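Local coordinates for protein 5'-nucleotidase SurE (Aquifex aeolicus, PDB 2WQK) that probably acts as a metal-dependent nucleotidase, hydrolysing nucleoside 5'-monophosphates to the nucleoside and phosphate, at residues V143-K148 with G224-T229; E50-R55 with V73-R78. All blocks are in the same frame, centred on the assembly; numbering follows the deposited sequence.

Contact 1: residues V143-K148 with G224-T229; sequences VDIVKK and GYVSVT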
loop_
_atom_site.group_PDB
_atom_site.type_symbol
_atom_site.label_atom_id
_atom_site.label_comp_id
_atom_site.label_asym_id
_atom_site.label_seq_id
_atom_site.Cartn_x
_atom_site.Cartn_y
_atom_site.Cartn_z
ATOM N N VAL A 143 -14.953 2.535 -30.678
ATOM C CA VAL A 143 -16.352 2.736 -30.999
ATOM C C VAL A 143 -16.753 1.916 -32.244
ATOM O O VAL A 143 -17.826 1.357 -32.285
ATOM C CB VAL A 143 -16.695 4.230 -31.065
ATOM C CG1 VAL A 143 -18.135 4.444 -31.510
ATOM C CG2 VAL A 143 -16.429 4.841 -29.695
ATOM N N ASP A 144 -15.849 1.785 -33.214
ATOM C CA ASP A 144 -16.110 0.934 -34.381
ATOM C C ASP A 144 -16.412 -0.499 -33.927
ATOM O O ASP A 144 -17.337 -1.127 -34.408
ATOM C CB ASP A 144 -14.916 0.894 -35.347
ATOM C CG ASP A 144 -14.738 2.197 -36.166
ATOM O OD1 ASP A 144 -15.672 3.042 -36.232
ATOM O OD2 ASP A 144 -13.620 2.371 -36.689
ATOM N N ILE A 145 -15.610 -0.989 -32.989
ATOM C CA ILE A 145 -15.798 -2.348 -32.466
ATOM C C ILE A 145 -17.108 -2.483 -31.704
ATOM O O ILE A 145 -17.844 -3.440 -31.925
ATOM C CB ILE A 145 -14.544 -2.763 -31.624
ATOM C CG1 ILE A 145 -13.311 -2.927 -32.539
ATOM C CG2 ILE A 145 -14.848 -3.998 -30.785
ATOM C CD1 ILE A 145 -12.030 -3.101 -31.770
ATOM N N VAL A 146 -17.387 -1.519 -30.822
ATOM C CA VAL A 146 -18.635 -1.553 -30.050
ATOM C C VAL A 146 -19.844 -1.573 -30.997
ATOM O O VAL A 146 -20.798 -2.352 -30.809
ATOM C CB VAL A 146 -18.729 -0.425 -29.007
ATOM C CG1 VAL A 146 -20.104 -0.414 -28.363
ATOM C CG2 VAL A 146 -17.638 -0.609 -27.937
ATOM N N LYS A 147 -19.781 -0.740 -32.040
ATOM C CA LYS A 147 -20.906 -0.716 -32.986
ATOM C C LYS A 147 -21.170 -2.083 -33.612
ATOM O O LYS A 147 -22.309 -2.581 -33.625
ATOM C CB LYS A 147 -20.707 0.344 -34.057
ATOM C CG LYS A 147 -21.965 0.554 -34.865
ATOM C CD LYS A 147 -21.753 1.664 -35.885
ATOM C CE LYS A 147 -23.055 1.837 -36.699
ATOM N NZ LYS A 147 -22.949 2.934 -37.718
ATOM N N LYS A 148 -20.102 -2.749 -34.028
ATOM C CA LYS A 148 -20.231 -4.075 -34.610
ATOM C C LYS A 148 -20.714 -5.115 -33.597
ATOM O O LYS A 148 -21.566 -5.955 -33.897
ATOM C CB LYS A 148 -18.907 -4.520 -35.251
ATOM C CG LYS A 148 -18.474 -3.674 -36.477
ATOM C CD LYS A 148 -17.202 -4.254 -37.101
ATOM C CE LYS A 148 -16.697 -3.513 -38.349
ATOM N NZ LYS A 148 -17.501 -3.892 -39.538
ATOM N N GLY A 224 0.984 -2.874 -36.275
ATOM C CA GLY A 224 0.045 -1.798 -36.588
ATOM C C GLY A 224 -1.404 -2.188 -36.769
ATOM O O GLY A 224 -2.206 -1.417 -37.274
ATOM N N TYR A 225 -1.768 -3.379 -36.280
ATOM C CA TYR A 225 -3.138 -3.841 -36.310
ATOM C C TYR A 225 -3.716 -3.821 -34.877
ATOM O O TYR A 225 -3.005 -4.065 -33.897
ATOM C CB TYR A 225 -3.201 -5.282 -36.786
ATOM C CG TYR A 225 -2.756 -5.472 -38.204
ATOM C CD1 TYR A 225 -3.657 -5.358 -39.228
ATOM C CD2 TYR A 225 -1.457 -5.827 -38.480
ATOM C CE1 TYR A 225 -3.241 -5.538 -40.577
ATOM C CE2 TYR A 225 -1.034 -6.008 -39.789
ATOM C CZ TYR A 225 -1.935 -5.873 -40.819
ATOM O OH TYR A 225 -1.472 -6.047 -42.124
ATOM N N VAL A 226 -5.019 -3.605 -34.793
ATOM C CA VAL A 226 -5.761 -3.842 -33.555
ATOM C C VAL A 226 -5.805 -5.354 -33.335
ATOM O O VAL A 226 -5.988 -6.136 -34.279
ATOM C CB VAL A 226 -7.187 -3.298 -33.640
ATOM C CG1 VAL A 226 -7.977 -3.629 -32.365
ATOM C CG2 VAL A 226 -7.125 -1.781 -33.862
ATOM N N SER A 227 -5.589 -5.758 -32.073
ATOM C CA SER A 227 -5.728 -7.142 -31.652
ATOM C C SER A 227 -7.023 -7.313 -30.880
ATOM O O SER A 227 -7.240 -6.596 -29.909
ATOM C CB SER A 227 -4.583 -7.485 -30.694
ATOM O OG SER A 227 -4.824 -8.697 -30.007
ATOM N N VAL A 228 -7.814 -8.312 -31.267
ATOM C CA VAL A 228 -9.005 -8.693 -30.493
ATOM C C VAL A 228 -8.883 -10.186 -30.172
ATOM O O VAL A 228 -8.954 -11.009 -31.065
ATOM C CB VAL A 228 -10.317 -8.436 -31.263
ATOM C CG1 VAL A 228 -11.505 -8.842 -30.398
ATOM C CG2 VAL A 228 -10.437 -6.964 -31.781
ATOM N N THR A 229 -8.706 -10.516 -28.875
ATOM C CA THR A 229 -8.586 -11.905 -28.449
ATOM C C THR A 229 -9.862 -12.293 -27.675
ATOM O O THR A 229 -10.215 -11.621 -26.711
ATOM C CB THR A 229 -7.409 -12.101 -27.483
ATOM O OG1 THR A 229 -6.197 -11.615 -28.079
ATOM C CG2 THR A 229 -7.263 -13.599 -27.059
#
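Ile145 extends its CG1 branch away from helix 135-152 toward Val226 and Val228: CG1 stands opposite the carbonyl carbon and beside the backbone N (chi1 -68°), and the chain then runs on almost straight to CD1 (chi2 171°). This puts one methyl at the far end of the side chain, and that methyl does all the touching. On the strand both valines turn CG1 opposite their own backbone N and CG2 opposite the carbonyl carbon, yet they offer different branches. Val226 meets Ile145 CD1 with its CG1, 4.1 Å away, while Val228 meets the same CD1 with its CG2 at 4.2 Å. In both pairs the side chains meet tip to tip, so methyl lies against methyl and no polar atom takes part.

The residue types suit the spacing of the backbones. Ile145 CA and Val228 CA are 9.5 Å apart, a gap that the long arm of isoleucine can bridge to short, beta-branched valines, which themselves suit an extended strand. Strand alternation brings Val226 and Val228 to the helix side, whereas Ser227 between them points away; its OG hydrogen bonds to Thr178 OG1, and its side chain packs on helix 217-222. Just before the strand, Gly224 has a positive phi of 87°, readily adopted without a side chain, and serves as the C' residue of the Schellman motif ending that helix. Val162 and Ile175 from the flanking strands also touch Ile145, and Leu247 of the second subunit packs on Ile145 and Val228. The arrangement is that of a layered alpha/beta fold: helix 135-152 is the connection of a beta-alpha-beta crossover between the neighbouring parallel strands 122-128 and 158-165, and through Ile145 it packs against strand 225-232, which pairs antiparallel with the latter.

Contact 2: residues E50-R55 with V73-R78; sequences EPLKMR and VHLGYR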
loop_
_atom_site.group_PDB
_atom_site.type_symbol
_atom_site.label_atom_id
_atom_site.label_comp_id
_atom_site.label_asym_id
_atom_site.label_seq_id
_atom_site.Cartn_x
_atom_site.Cartn_y
_atom_site.Cartn_z
ATOM N N GLU A 50 -14.768 -4.704 3.521
ATOM C CA GLU A 50 -14.823 -3.299 3.928
ATOM C C GLU A 50 -15.858 -2.642 3.034
ATOM O O GLU A 50 -16.078 -3.085 1.891
ATOM C CB GLU A 50 -13.489 -2.539 3.704
ATOM C CG GLU A 50 -12.266 -2.995 4.551
ATOM C CD GLU A 50 -12.280 -2.571 6.026
ATOM O OE1 GLU A 50 -13.170 -1.792 6.478
ATOM O OE2 GLU A 50 -11.353 -3.060 6.735
ATOM N N PRO A 51 -16.464 -1.580 3.537
ATOM C CA PRO A 51 -17.408 -0.801 2.751
ATOM C C PRO A 51 -16.695 0.148 1.806
ATOM O O PRO A 51 -15.490 0.368 1.929
ATOM C CB PRO A 51 -18.158 -0.024 3.816
ATOM C CG PRO A 51 -17.191 0.203 4.851
ATOM C CD PRO A 51 -16.306 -1.030 4.893
ATOM N N LEU A 52 -17.473 0.701 0.882
ATOM C CA LEU A 52 -16.959 1.488 -0.218
ATOM C C LEU A 52 -17.765 2.773 -0.361
ATOM O O LEU A 52 -18.987 2.719 -0.466
ATOM C CB LEU A 52 -17.064 0.676 -1.507
ATOM C CG LEU A 52 -16.154 -0.559 -1.590
ATOM C CD1 LEU A 52 -16.643 -1.490 -2.714
ATOM C CD2 LEU A 52 -14.716 -0.137 -1.749
ATOM N N LYS A 53 -17.080 3.903 -0.347
ATOM C CA LYS A 53 -17.741 5.165 -0.632
ATOM C C LYS A 53 -17.898 5.284 -2.147
ATOM O O LYS A 53 -16.977 4.998 -2.899
ATOM C CB LYS A 53 -16.924 6.329 -0.121
ATOM C CG LYS A 53 -16.723 6.368 1.393
ATOM C CD LYS A 53 -16.157 7.735 1.817
ATOM C CE LYS A 53 -14.742 7.958 1.378
ATOM N NZ LYS A 53 -14.250 9.254 1.920
ATOM N N MET A 54 -19.061 5.755 -2.574
ATOM C CA MET A 54 -19.254 6.031 -4.012
ATOM C C MET A 54 -19.850 7.412 -4.118
ATOM O O MET A 54 -20.851 7.692 -3.442
ATOM C CB MET A 54 -20.105 4.942 -4.700
ATOM C CG MET A 54 -20.308 5.159 -6.245
ATOM S SD MET A 54 -21.057 3.739 -7.059
ATOM C CE MET A 54 -22.454 3.333 -6.042
ATOM N N ARG A 55 -19.201 8.243 -4.937
ATOM C CA ARG A 55 -19.500 9.675 -5.056
ATOM C C ARG A 55 -19.919 10.003 -6.482
ATOM O O ARG A 55 -19.266 9.566 -7.437
ATOM C CB ARG A 55 -18.230 10.479 -4.770
ATOM C CG ARG A 55 -17.787 10.448 -3.324
ATOM C CD ARG A 55 -18.644 11.377 -2.487
ATOM N NE ARG A 55 -18.281 11.343 -1.074
ATOM C CZ ARG A 55 -18.611 10.370 -0.235
ATOM N NH1 ARG A 55 -19.314 9.316 -0.639
ATOM N NH2 ARG A 55 -18.222 10.459 1.017
ATOM N N VAL A 73 -17.762 -2.449 -11.309
ATOM C CA VAL A 73 -18.731 -3.179 -12.118
ATOM C C VAL A 73 -19.915 -3.632 -11.270
ATOM O O VAL A 73 -21.075 -3.460 -11.644
ATOM C CB VAL A 73 -18.107 -4.376 -12.876
ATOM C CG1 VAL A 73 -19.172 -5.263 -13.541
ATOM C CG2 VAL A 73 -16.994 -3.898 -13.834
ATOM N N HIS A 74 -19.603 -4.191 -10.102
ATOM C CA HIS A 74 -20.657 -4.709 -9.262
ATOM C C HIS A 74 -21.547 -3.608 -8.666
ATOM O O HIS A 74 -22.814 -3.756 -8.656
ATOM C CB HIS A 74 -20.085 -5.655 -8.189
ATOM C CG HIS A 74 -19.652 -6.980 -8.757
ATOM N ND1 HIS A 74 -20.293 -8.162 -8.458
ATOM C CD2 HIS A 74 -18.654 -7.307 -9.610
ATOM C CE1 HIS A 74 -19.720 -9.155 -9.126
ATOM N NE2 HIS A 74 -18.715 -8.667 -9.829
ATOM N N LEU A 75 -20.930 -2.524 -8.197
ATOM C CA LEU A 75 -21.736 -1.392 -7.680
ATOM C C LEU A 75 -22.467 -0.708 -8.848
ATOM O O LEU A 75 -23.605 -0.233 -8.694
ATOM C CB LEU A 75 -20.881 -0.383 -6.914
ATOM C CG LEU A 75 -20.359 -0.868 -5.545
ATOM C CD1 LEU A 75 -19.425 0.156 -4.936
ATOM C CD2 LEU A 75 -21.507 -1.209 -4.555
ATOM N N GLY A 76 -21.808 -0.598 -9.987
ATOM C CA GLY A 76 -22.479 -0.012 -11.165
ATOM C C GLY A 76 -23.739 -0.765 -11.541
ATOM O O GLY A 76 -24.812 -0.187 -11.797
ATOM N N TYR A 77 -23.637 -2.085 -11.558
ATOM C CA TYR A 77 -24.758 -2.903 -11.963
ATOM C C TYR A 77 -25.856 -2.913 -10.891
ATOM O O TYR A 77 -27.029 -2.664 -11.186
ATOM C CB TYR A 77 -24.273 -4.324 -12.210
ATOM C CG TYR A 77 -25.358 -5.345 -12.429
ATOM C CD1 TYR A 77 -26.299 -5.197 -13.454
ATOM C CD2 TYR A 77 -25.438 -6.481 -11.648
ATOM C CE1 TYR A 77 -27.250 -6.136 -13.716
ATOM C CE2 TYR A 77 -26.418 -7.424 -11.876
ATOM C CZ TYR A 77 -27.323 -7.267 -12.930
ATOM O OH TYR A 77 -28.286 -8.238 -13.135
ATOM N N ARG A 78 -25.482 -3.190 -9.639
ATOM C CA ARG A 78 -26.491 -3.376 -8.599
ATOM C C ARG A 78 -27.057 -2.079 -8.083
ATOM O O ARG A 78 -28.242 -2.033 -7.763
ATOM C CB ARG A 78 -25.949 -4.220 -7.438
ATOM C CG ARG A 78 -25.590 -5.579 -7.899
ATOM C CD ARG A 78 -25.396 -6.616 -6.775
ATOM N NE ARG A 78 -24.954 -7.834 -7.421
ATOM C CZ ARG A 78 -25.751 -8.792 -7.875
ATOM N NH1 ARG A 78 -27.073 -8.717 -7.720
ATOM N NH2 ARG A 78 -25.197 -9.846 -8.473
#
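Leu52, Met54 and Leu75 meet without a flat group between them; of the flat groups nearby, those of His74, Tyr77 and Arg78 on helix 69-80 stand to one side. One face of the Arg78 guanidinium is covered by Tyr77, whose CE2 sits 4.2 Å above its plane and over its centre. Arg78 NE makes a salt bridge to Glu187 OE1 of the second subunit, an oxygen also hydrogen-bonded with His74 ND1, while His74 NE2 is hydrogen-bonded with Glu114 OE1, so the imidazole is tied down at both nitrogens.

The contact itself is wholly apolar and converges on Leu75. Its CD1 lies 3.9 Å from Leu52 CD1, and the two leucine side chains cross obliquely, so that the Leu75 methyl also comes against Leu52 CB. Met54 uses a different part of the same residue. With CG opposite the backbone N (chi1 -178°) its chain leaves the strand extended, then bends at the sulfur (chi3 49°). Both Met54 SD and CE thereby lie against Leu75 CB, each 4.1 Å away, as the two side chains slide past each other in opposite directions. The flexible thioether thus fits beside the root of Leu75, while the branched end of Leu52 meets its tip.

Leu52 and Met54, two apart, share the strand face turned to the helix, and Lys53 points the other way. Val64 of strand 61-64 touches all three apolar residues, so helix 69-80 packs across both strands, and although strand 52-58 is outermost within the chain, Leu52 and Lys53 pair antiparallel with a strand of the second subunit, which continues the sheet.

In the fold
Contacts 1 and 2 are both buried, each set by a helix lying on the same mixed sheet, but they sit near its two ends, with centres 29 Å apart and nearest atoms about 14 Å apart. Each consists of three apolar residues without a hydrogen bond across. In contact 1 the helix supplies one long side chain to two strand valines; in contact 2 the strand supplies two side chains to one helix leucine, burying about twice the surface. The surroundings differ more: the second subunit adds mainly packing beside contact 1, whereas beside contact 2 it brings acidic partners for flanking arginines and strand pairing at the sheet edge.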